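Local coordinates for protein putative ATP binding component of ABC-transporter (Escherichia coli, PDB 2R5O) that forms the carbohydrate-binding C-terminal domain of Wzt, the ATP-binding component of an ABC transporter that exports O-antigen polysaccharide, at residues A[93-96]-A[97-101]. Numbering follows the deposited sequence. Where two conformers were deposited one is given.
Sequences IKTL and DGLFL
The hydroxyl OG1 of Thr95 accepts a hydrogen bond from the backbone N of Leu99 at 3.0 Å, at the tip of a 3:5 β-hairpin, a type I turn with a G1 bulge, in this immunoglobulin-like domain. In the conformer given, OD1 of Asp97 lies a very short 2.5 Å from Thr95 OG1, so this second bond and its exact length are uncertain. Threonine suits the place because one β-branched side chain supplies both a hydroxyl for the turn and a methyl for Leu101. Its chi1 of 66° turns OG1 toward the turn, while CG2 packs on CD1 of Leu101 at 3.7 Å, the two side chains crossing at about a right angle. The turn runs from Thr95 to Gly98, and its closing bond, Gly98 N to Thr95 O at 3.2 Å, comes from well above the carbonyl plane. Glycine suits the bulge because it tolerates the positive phi of 97°, where a β-carbon would press on the preceding carbonyl oxygen. Two antiparallel ladder bonds follow, Thr95 N to Leu99 O and Leu101 N to Ile93 O, each 2.9 Å. Between them Lys94 and Phe100 form a non-hydrogen-bonded pair on one face. The long lysine chain bends at chi3 (75°), bringing CE within 3.6 Å of Gly98 O, while NZ hydrogen-bonds to OH of Tyr161. The buried Leu101 also meets Val177 of the second subunit, so the hairpin contributes to the dimer interface. At the Phe100 ring, Ile93 O approaches the edge, 3.9 Å from CD2.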
# COMPACT_ATOMS: atom_id res chain seq x y z
N ILE A 93 2.03 5.81 10.12
CA ILE A 93 0.89 4.91 10.17
C ILE A 93 1.45 3.50 10.33
O ILE A 93 2.31 3.08 9.56
CB ILE A 93 0.01 5.02 8.92
CG1 ILE A 93 -0.50 6.47 8.73
CG2 ILE A 93 -1.15 4.04 8.99
CD1 ILE A 93 -1.27 6.69 7.43
N LYS A 94 0.91 2.78 11.31
CA LYS A 94 1.38 1.45 11.66
C LYS A 94 0.19 0.53 11.90
O LYS A 94 -0.92 0.99 12.19
CB LYS A 94 2.26 1.51 12.92
CG LYS A 94 3.43 2.48 12.79
CD LYS A 94 4.37 2.57 14.01
CE LYS A 94 5.27 1.37 14.13
NZ LYS A 94 6.29 1.62 15.18
N THR A 95 0.41 -0.77 11.77
CA THR A 95 -0.60 -1.74 12.20
C THR A 95 -0.55 -1.86 13.72
O THR A 95 0.37 -1.39 14.38
CB THR A 95 -0.34 -3.15 11.64
OG1 THR A 95 0.86 -3.66 12.21
CG2 THR A 95 -0.29 -3.17 10.10
N LEU A 96 -1.53 -2.57 14.29
CA LEU A 96 -1.54 -2.84 15.74
C LEU A 96 -0.37 -3.67 16.21
O LEU A 96 0.08 -3.47 17.33
CB LEU A 96 -2.85 -3.52 16.16
CG LEU A 96 -4.13 -2.75 15.84
CD1 LEU A 96 -5.32 -3.57 16.33
CD2 LEU A 96 -4.12 -1.37 16.52
N ASP A 97 0.14 -4.58 15.38
CA ASP A 97 1.30 -5.41 15.77
C ASP A 97 2.67 -4.80 15.41
O ASP A 97 3.70 -5.47 15.53
CB ASP A 97 1.15 -6.86 15.27
CG ASP A 97 0.66 -6.96 13.84
OD1 ASP A 97 0.58 -5.93 13.14
OD2 ASP A 97 0.35 -8.09 13.41
N GLY A 98 2.65 -3.54 14.98
CA GLY A 98 3.85 -2.73 14.88
C GLY A 98 4.48 -2.67 13.51
O GLY A 98 5.59 -2.15 13.37
N LEU A 99 3.78 -3.17 12.49
CA LEU A 99 4.29 -3.08 11.12
C LEU A 99 4.19 -1.63 10.67
O LEU A 99 3.14 -1.01 10.75
CB LEU A 99 3.52 -4.00 10.17
CG LEU A 99 3.90 -3.93 8.68
CD1 LEU A 99 5.30 -4.45 8.45
CD2 LEU A 99 2.90 -4.69 7.83
N PHE A 100 5.31 -1.08 10.23
CA PHE A 100 5.38 0.31 9.82
C PHE A 100 4.92 0.36 8.40
O PHE A 100 5.58 -0.11 7.48
CB PHE A 100 6.84 0.77 9.98
CG PHE A 100 7.13 2.21 9.71
CD1 PHE A 100 8.44 2.56 9.47
CD2 PHE A 100 6.17 3.21 9.72
CE1 PHE A 100 8.77 3.86 9.21
CE2 PHE A 100 6.51 4.51 9.47
CZ PHE A 100 7.80 4.84 9.23
N LEU A 101 3.73 0.94 8.20
CA LEU A 101 3.09 0.96 6.88
C LEU A 101 3.52 2.14 6.03
O LEU A 101 3.81 1.98 4.84
CB LEU A 101 1.57 0.94 7.00
CG LEU A 101 1.00 -0.33 7.61
CD1 LEU A 101 -0.47 -0.12 7.97
CD2 LEU A 101 1.17 -1.47 6.65
O HOH W 1 8.35 -0.43 13.62